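Local coordinates for homoserine kinase (PDB 4P52), which probably catalyses the ATP-dependent phosphorylation of L-homoserine to O-phospho-L-homoserine, as a kinase of the GHMP family, at residues A[197-202]-A[285-290]; A[211-216]-A[251-256]. One frame throughout, in Å; residues are numbered along the deposited sequence.

Contact 1 of 2, residues A[197-202]-A[285-290]; sequences IIHPHV and GPSIFA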
ATOM      1  N   ILE A 197      -8.387 -21.866   4.928  1.00 24.56           N
ATOM      2  CA  ILE A 197      -7.086 -22.424   4.552  1.00 24.83           C
ATOM      3  C   ILE A 197      -7.272 -23.876   4.106  1.00 25.85           C
ATOM      4  O   ILE A 197      -7.919 -24.673   4.804  1.00 27.63           O
ATOM      5  CB  ILE A 197      -6.082 -22.500   5.739  1.00 26.10           C
ATOM      6  CG1 ILE A 197      -5.849 -21.164   6.442  1.00 25.86           C
ATOM      7  CG2 ILE A 197      -4.729 -22.992   5.262  1.00 28.21           C
ATOM      8  CD1 ILE A 197      -5.817 -19.993   5.516  1.00 26.22           C
ATOM      9  N   ILE A 198      -6.713 -24.217   2.949  1.00 23.78           N
ATOM     10  CA  ILE A 198      -6.601 -25.604   2.544  1.00 23.23           C
ATOM     11  C   ILE A 198      -5.125 -25.990   2.387  1.00 24.02           C
ATOM     12  O   ILE A 198      -4.336 -25.299   1.696  1.00 23.76           O
ATOM     13  CB  ILE A 198      -7.436 -25.945   1.287  1.00 22.00           C
ATOM     14  CG1 ILE A 198      -7.407 -27.455   1.038  1.00 21.96           C
ATOM     15  CG2 ILE A 198      -7.023 -25.136   0.058  1.00 20.08           C
ATOM     16  CD1 ILE A 198      -8.644 -27.942   0.305  1.00 22.60           C
ATOM     17  N   HIS A 199      -4.758 -27.084   3.050  1.00 23.29           N
ATOM     18  CA  HIS A 199      -3.431 -27.595   2.942  1.00 23.20           C
ATOM     19  C   HIS A 199      -3.418 -28.961   2.242  1.00 24.05           C
ATOM     20  O   HIS A 199      -3.820 -29.962   2.842  1.00 23.84           O
ATOM     21  CB  HIS A 199      -2.778 -27.706   4.301  1.00 24.60           C
ATOM     22  CG  HIS A 199      -1.501 -28.464   4.257  1.00 28.20           C
ATOM     23  ND1 HIS A 199      -1.368 -29.727   4.803  1.00 32.38           N
ATOM     24  CD2 HIS A 199      -0.334 -28.194   3.624  1.00 28.94           C
ATOM     25  CE1 HIS A 199      -0.155 -30.182   4.542  1.00 33.16           C
ATOM     26  NE2 HIS A 199       0.497 -29.266   3.838  1.00 32.09           N
ATOM     27  N   PRO A 200      -2.907 -29.010   0.985  1.00 24.46           N
ATOM     28  CA  PRO A 200      -2.817 -30.266   0.243  1.00 25.61           C
ATOM     29  C   PRO A 200      -1.713 -31.178   0.776  1.00 27.12           C
ATOM     30  O   PRO A 200      -0.666 -30.707   1.203  1.00 27.88           O
ATOM     31  CB  PRO A 200      -2.483 -29.796  -1.167  1.00 26.18           C
ATOM     32  CG  PRO A 200      -1.671 -28.545  -0.961  1.00 24.53           C
ATOM     33  CD  PRO A 200      -2.252 -27.895   0.263  1.00 23.85           C
ATOM     34  N   HIS A 201      -1.938 -32.482   0.749  1.00 29.06           N
ATOM     35  CA  HIS A 201      -0.932 -33.434   1.254  1.00 30.28           C
ATOM     36  C   HIS A 201       0.135 -33.755   0.215  1.00 32.42           C
ATOM     37  O   HIS A 201       0.224 -34.859  -0.307  1.00 35.25           O
ATOM     38  CB  HIS A 201      -1.599 -34.693   1.779  1.00 30.10           C
ATOM     39  CG  HIS A 201      -2.463 -34.448   2.977  1.00 30.78           C
ATOM     40  ND1 HIS A 201      -3.421 -35.346   3.404  1.00 32.44           N
ATOM     41  CD2 HIS A 201      -2.513 -33.405   3.840  1.00 29.27           C
ATOM     42  CE1 HIS A 201      -4.018 -34.870   4.484  1.00 31.65           C
ATOM     43  NE2 HIS A 201      -3.483 -33.697   4.769  1.00 31.07           N
ATOM     44  N   VAL A 202       0.947 -32.759  -0.078  1.00 31.85           N
ATOM     45  CA  VAL A 202       1.987 -32.876  -1.077  1.00 33.95           C
ATOM     46  C   VAL A 202       3.031 -31.846  -0.660  1.00 34.26           C
ATOM     47  O   VAL A 202       2.710 -30.885   0.038  1.00 32.46           O
ATOM     48  CB  VAL A 202       1.416 -32.618  -2.504  1.00 34.29           C
ATOM     49  CG1 VAL A 202       0.986 -31.169  -2.706  1.00 31.59           C
ATOM     50  CG2 VAL A 202       2.440 -32.969  -3.537  1.00 37.02           C
ATOM     51  N   GLY A 285       3.436 -21.546  -0.042  1.00 22.80           N
ATOM     52  CA  GLY A 285       2.681 -22.703  -0.508  1.00 22.14           C
ATOM     53  C   GLY A 285       3.208 -24.005   0.052  1.00 22.69           C
ATOM     54  O   GLY A 285       4.176 -24.005   0.816  1.00 22.15           O
ATOM     55  N   PRO A 286       2.578 -25.131  -0.325  1.00 23.22           N
ATOM     56  CA  PRO A 286       1.437 -25.281  -1.264  1.00 23.06           C
ATOM     57  C   PRO A 286       0.040 -24.915  -0.713  1.00 24.24           C
ATOM     58  O   PRO A 286      -0.948 -24.981  -1.477  1.00 25.66           O
ATOM     59  CB  PRO A 286       1.460 -26.758  -1.606  1.00 22.11           C
ATOM     60  CG  PRO A 286       2.029 -27.397  -0.383  1.00 23.22           C
ATOM     61  CD  PRO A 286       3.049 -26.432   0.177  1.00 23.24           C
ATOM     62  N   SER A 287      -0.060 -24.525   0.563  1.00 22.13           N
ATOM     63  CA  SER A 287      -1.357 -24.070   1.100  1.00 21.14           C
ATOM     64  C   SER A 287      -1.920 -22.850   0.400  1.00 21.05           C
ATOM     65  O   SER A 287      -1.174 -21.968  -0.063  1.00 21.53           O
ATOM     66  CB  SER A 287      -1.291 -23.813   2.600  1.00 20.86           C
ATOM     67  OG  SER A 287      -1.076 -25.051   3.256  1.00 22.50           O
ATOM     68  N   ILE A 288      -3.246 -22.806   0.358  1.00 20.53           N
ATOM     69  CA  ILE A 288      -4.003 -21.801  -0.345  1.00 21.24           C
ATOM     70  C   ILE A 288      -5.036 -21.252   0.621  1.00 22.47           C
ATOM     71  O   ILE A 288      -5.602 -21.999   1.422  1.00 23.18           O
ATOM     72  CB  ILE A 288      -4.729 -22.435  -1.547  1.00 22.26           C
ATOM     73  CG1 ILE A 288      -3.688 -23.067  -2.485  1.00 23.40           C
ATOM     74  CG2 ILE A 288      -5.578 -21.414  -2.299  1.00 21.54           C
ATOM     75  CD1 ILE A 288      -4.275 -23.798  -3.664  1.00 24.14           C
ATOM     76  N   PHE A 289      -5.290 -19.950   0.564  1.00 22.68           N
ATOM     77  CA  PHE A 289      -6.292 -19.371   1.458  1.00 23.25           C
ATOM     78  C   PHE A 289      -7.300 -18.589   0.646  1.00 24.02           C
ATOM     79  O   PHE A 289      -6.986 -18.079  -0.453  1.00 25.28           O
ATOM     80  CB  PHE A 289      -5.659 -18.460   2.522  1.00 21.33           C
ATOM     81  CG  PHE A 289      -5.224 -17.143   1.975  1.00 20.00           C
ATOM     82  CD1 PHE A 289      -4.055 -17.040   1.221  1.00 19.52           C
ATOM     83  CD2 PHE A 289      -5.998 -16.010   2.179  1.00 19.85           C
ATOM     84  CE1 PHE A 289      -3.675 -15.815   0.673  1.00 20.18           C
ATOM     85  CE2 PHE A 289      -5.625 -14.781   1.632  1.00 20.36           C
ATOM     86  CZ  PHE A 289      -4.469 -14.684   0.871  1.00 20.35           C
ATOM     87  N   ALA A 290      -8.495 -18.466   1.204  1.00 22.50           N
ATOM     88  CA  ALA A 290      -9.511 -17.630   0.585  1.00 23.34           C
ATOM     89  C   ALA A 290     -10.102 -16.747   1.676  1.00 24.60           C
ATOM     90  O   ALA A 290     -10.113 -17.142   2.859  1.00 24.02           O
ATOM     91  CB  ALA A 290     -10.588 -18.478  -0.086  1.00 22.06           C
TER
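The imidazole of His199 presents its edge to Ser287: OG of Ser287 lies near the ring plane, 3.3 Å from CD2 of His199. The Ser287 hydroxyl hydrogen-bonds to the backbone O of Ser116, and the backbone of Ser287 also bonds to that residue. CG of His199 stands anti to the backbone N (chi1 169°), which sets the ring beside Ser287 and against Pro113 and Ser116. At the edge of the neighbouring His201 ring, in its plane, sits ND1 of His199. The rings of Pro200 and Pro286 meet at a slant, with CG of Pro200 3.7 Å from CB of Pro286; a cis peptide precedes Pro286. The Phe289 ring leads away from 197-202, leaving CB of Phe289 to meet CD1 of Ile197 at 3.4 Å.

The backbones pair antiparallel. Ile198 and Ile288 form the hydrogen-bonded pair: N of Ile198 reaches O of Ile288 at 2.9 Å, almost straight (172° at the hydrogen), and N of Ile288 returns to O of Ile198 at 3.0 Å. Their side chains lie alongside each other, CG2 of Ile198 against CB of Ile288 (3.9 Å). Ile197 and Phe289 make the adjoining non-hydrogen-bonded pair, with side chains on the opposite face of the sheet.

The sequence Gly-Pro-Ser entering strand 288-292 fits the third conserved motif of GHMP kinases, and Ser116 and Leu118 belong to the glycine-rich loop that in relatives surrounds the nucleotide phosphates. The two strands are the inner pair of a four-stranded sheet, flanked by 278-281 and 316-322. Helix 295-310 covers the Ile198 face through Met305 and Phe309, while Val35 of strand 26-36 touches Ile197 and Phe289 on the other.

Contact 2 of 2, residues A[211-216]-A[251-256]; sequences NILPKQ and HIVEPA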
ATOM      1  N   ASN A 211      13.564 -19.595  -5.558  1.00 38.66           N
ATOM      2  CA  ASN A 211      14.295 -19.583  -6.825  1.00 37.77           C
ATOM      3  C   ASN A 211      13.470 -19.255  -8.038  1.00 32.04           C
ATOM      4  O   ASN A 211      13.984 -18.728  -9.028  1.00 33.46           O
ATOM      5  CB  ASN A 211      14.980 -20.931  -7.070  1.00 44.78           C
ATOM      6  CG  ASN A 211      16.101 -21.194  -6.091  1.00 53.46           C
ATOM      7  OD1 ASN A 211      16.058 -22.156  -5.323  1.00 56.17           O
ATOM      8  ND2 ASN A 211      17.105 -20.316  -6.091  1.00 58.54           N
ATOM      9  N   ILE A 212      12.192 -19.564  -7.984  1.00 27.88           N
ATOM     10  CA  ILE A 212      11.378 -19.388  -9.169  1.00 24.80           C
ATOM     11  C   ILE A 212      10.870 -17.939  -9.339  1.00 23.06           C
ATOM     12  O   ILE A 212      10.458 -17.565 -10.418  1.00 21.36           O
ATOM     13  CB  ILE A 212      10.249 -20.411  -9.193  1.00 22.86           C
ATOM     14  CG1 ILE A 212       9.727 -20.598 -10.609  1.00 21.86           C
ATOM     15  CG2 ILE A 212       9.178 -20.002  -8.204  1.00 22.56           C
ATOM     16  CD1 ILE A 212       8.675 -21.678 -10.729  1.00 21.37           C
ATOM     17  N   LEU A 213      10.917 -17.141  -8.276  1.00 23.26           N
ATOM     18  CA  LEU A 213      10.571 -15.713  -8.381  1.00 24.99           C
ATOM     19  C   LEU A 213      11.466 -14.995  -9.373  1.00 25.31           C
ATOM     20  O   LEU A 213      12.640 -15.331  -9.458  1.00 26.69           O
ATOM     21  CB  LEU A 213      10.681 -15.009  -7.038  1.00 26.14           C
ATOM     22  CG  LEU A 213       9.930 -15.632  -5.870  1.00 28.45           C
ATOM     23  CD1 LEU A 213      10.394 -14.976  -4.584  1.00 29.78           C
ATOM     24  CD2 LEU A 213       8.420 -15.568  -6.045  1.00 27.66           C
ATOM     25  N   PRO A 214      10.917 -14.018 -10.130  1.00 25.05           N
ATOM     26  CA  PRO A 214      11.768 -13.181 -11.003  1.00 26.46           C
ATOM     27  C   PRO A 214      12.747 -12.353 -10.175  1.00 29.00           C
ATOM     28  O   PRO A 214      12.443 -12.002  -9.021  1.00 29.00           O
ATOM     29  CB  PRO A 214      10.765 -12.241 -11.699  1.00 25.24           C
ATOM     30  CG  PRO A 214       9.552 -12.257 -10.829  1.00 24.71           C
ATOM     31  CD  PRO A 214       9.497 -13.609 -10.183  1.00 24.19           C
ATOM     32  N   LYS A 215      13.917 -12.065 -10.734  1.00 31.88           N
ATOM     33  CA  LYS A 215      14.873 -11.204 -10.055  1.00 36.72           C
ATOM     34  C   LYS A 215      14.551  -9.756 -10.338  1.00 36.57           C
ATOM     35  O   LYS A 215      14.768  -8.895  -9.487  1.00 38.39           O
ATOM     36  CB  LYS A 215      16.296 -11.523 -10.490  1.00 43.77           C
ATOM     37  CG  LYS A 215      16.803 -12.846  -9.947  1.00 54.37           C
ATOM     38  CD  LYS A 215      18.019 -13.317 -10.728  1.00 66.69           C
ATOM     39  CE  LYS A 215      18.378 -14.752 -10.373  1.00 74.31           C
ATOM     40  NZ  LYS A 215      19.378 -15.283 -11.342  1.00 78.48           N
ATOM     41  N   GLN A 216      14.049  -9.517 -11.549  1.00 35.34           N
ATOM     42  CA  GLN A 216      13.694  -8.203 -12.064  1.00 34.88           C
ATOM     43  C   GLN A 216      12.229  -8.222 -12.459  1.00 32.76           C
ATOM     44  O   GLN A 216      11.750  -9.219 -13.002  1.00 33.52           O
ATOM     45  CB  GLN A 216      14.488  -7.901 -13.334  1.00 37.59           C
ATOM     46  CG  GLN A 216      15.989  -7.786 -13.163  1.00 42.75           C
ATOM     47  CD  GLN A 216      16.379  -6.538 -12.399  1.00 49.55           C
ATOM     48  OE1 GLN A 216      16.712  -6.605 -11.205  1.00 54.05           O
ATOM     49  NE2 GLN A 216      16.310  -5.385 -13.068  1.00 49.69           N
ATOM     50  N   HIS A 251      -0.002  -9.996  -9.498  1.00 36.41           N
ATOM     51  CA  HIS A 251       0.448 -10.181 -10.875  1.00 41.25           C
ATOM     52  C   HIS A 251       1.921 -10.594 -11.014  1.00 34.22           C
ATOM     53  O   HIS A 251       2.421 -10.765 -12.119  1.00 34.93           O
ATOM     54  CB  HIS A 251       0.114  -8.931 -11.705  1.00 57.69           C
ATOM     55  CG  HIS A 251      -1.349  -8.782 -11.985  1.00 81.87           C
ATOM     56  ND1 HIS A 251      -2.161  -9.863 -12.292  1.00 86.04           N
ATOM     57  CD2 HIS A 251      -2.150  -7.690 -11.998  1.00 92.21           C
ATOM     58  CE1 HIS A 251      -3.399  -9.442 -12.480  1.00 90.03           C
ATOM     59  NE2 HIS A 251      -3.419  -8.129 -12.310  1.00103.44           N
ATOM     60  N   ILE A 252       2.599 -10.781  -9.893  1.00 29.81           N
ATOM     61  CA  ILE A 252       4.025 -11.046  -9.925  1.00 28.72           C
ATOM     62  C   ILE A 252       4.381 -12.425  -9.372  1.00 28.46           C
ATOM     63  O   ILE A 252       5.006 -13.223 -10.073  1.00 29.36           O
ATOM     64  CB  ILE A 252       4.810  -9.940  -9.188  1.00 27.30           C
ATOM     65  CG1 ILE A 252       4.748  -8.658 -10.008  1.00 27.65           C
ATOM     66  CG2 ILE A 252       6.256 -10.349  -8.939  1.00 26.42           C
ATOM     67  CD1 ILE A 252       4.769  -7.411  -9.168  1.00 27.55           C
ATOM     68  N   VAL A 253       3.980 -12.689  -8.132  1.00 26.76           N
ATOM     69  CA  VAL A 253       4.460 -13.840  -7.382  1.00 26.18           C
ATOM     70  C   VAL A 253       3.624 -15.079  -7.685  1.00 26.25           C
ATOM     71  O   VAL A 253       4.154 -16.085  -8.126  1.00 27.23           O
ATOM     72  CB  VAL A 253       4.485 -13.563  -5.856  1.00 25.71           C
ATOM     73  CG1 VAL A 253       4.832 -14.822  -5.068  1.00 24.39           C
ATOM     74  CG2 VAL A 253       5.508 -12.490  -5.550  1.00 27.48           C
ATOM     75  N   GLU A 254       2.321 -14.998  -7.458  1.00 26.30           N
ATOM     76  CA  GLU A 254       1.422 -16.116  -7.734  1.00 28.57           C
ATOM     77  C   GLU A 254       1.566 -16.700  -9.167  1.00 28.72           C
ATOM     78  O   GLU A 254       1.715 -17.905  -9.298  1.00 29.29           O
ATOM     79  CB  GLU A 254      -0.014 -15.718  -7.447  1.00 31.27           C
ATOM     80  CG  GLU A 254      -1.023 -16.822  -7.656  1.00 35.85           C
ATOM     81  CD  GLU A 254      -2.402 -16.261  -7.993  1.00 41.98           C
ATOM     82  OE1 GLU A 254      -3.104 -15.776  -7.061  1.00 40.96           O
ATOM     83  OE2 GLU A 254      -2.771 -16.306  -9.199  1.00 44.08           O
ATOM     84  N   PRO A 255       1.559 -15.858 -10.234  1.00 27.34           N
ATOM     85  CA  PRO A 255       1.771 -16.475 -11.558  1.00 26.75           C
ATOM     86  C   PRO A 255       3.109 -17.236 -11.680  1.00 26.83           C
ATOM     87  O   PRO A 255       3.164 -18.235 -12.382  1.00 28.83           O
ATOM     88  CB  PRO A 255       1.753 -15.288 -12.536  1.00 26.03           C
ATOM     89  CG  PRO A 255       1.321 -14.092 -11.757  1.00 25.82           C
ATOM     90  CD  PRO A 255       1.482 -14.381 -10.299  1.00 26.45           C
ATOM     91  N   ALA A 256       4.159 -16.786 -10.992  1.00 24.94           N
ATOM     92  CA  ALA A 256       5.428 -17.515 -10.971  1.00 24.25           C
ATOM     93  C   ALA A 256       5.378 -18.812 -10.149  1.00 24.61           C
ATOM     94  O   ALA A 256       5.867 -19.840 -10.611  1.00 25.79           O
ATOM     95  CB  ALA A 256       6.575 -16.615 -10.513  1.00 23.44           C
TER
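The irregular chain between helix 206-211 and strand 216-218 lies against 252-256, the short helix 253-257 and the residue before it, near the border with the second subunit. Ala256 is at the centre, covered more than any other residue here: its CB points at the loop, 4.0 Å from O of Ile212 and 4.2 Å from CD of Pro214. Three side chains of the loop then spread along Ile252, Val253 and Ala256. CD1 of Ile212 approaches the carbonyl oxygen of Ala256 from its outer end, 3.4 Å from O; CG1 being anti to the backbone N (chi1 -159°) aims the branch that way. Leu213 crosses Val253 at a slant, its CD2 methyl 3.8 Å from CG1 of Val253, and both residues also lean on Phe42. Farther along, CG of Pro214 rests 4.3 Å from CG2 of Ile252.

The carboxylate of Asp250 accepts from the backbone N of Ile252, Val253 and Glu254. Leu219 of the second subunit packs on both Leu213 and Ile252, and Gln216 pairs in antiparallel fashion with a strand of that subunit. The side-chain atoms that touch are aliphatic carbons, but two of their partners are carbonyl oxygens; shape and van der Waals contact, with no directional polar bond between the two segments, hold the loop here, and the dimer interface extends the apolar patch.

How the contacts relate
From the N terminus, the chain first builds most of the mixed sheet, strands 26-36 to 183-187, with its helices, and then enters strand 194-200, where the first half of contact 1 lies. Helix 206-211 follows, then 211-216, the first half of contact 2. The 34 residues after it, mostly in helices 219-237 and 241-247, are closed off when 251-256 returns to that loop. Only past helix 264-273 and strand 278-281 does 285-290 close contact 1, so contact 2 is nested inside it. Contact 1 joins the two inner strands of the four-stranded sheet; contact 2 joins peripheral elements beside the dimer interface. Ser280 lies between them: its backbone pairs with Phe289 and its OG hydrogen-bonds OE1 of Glu254.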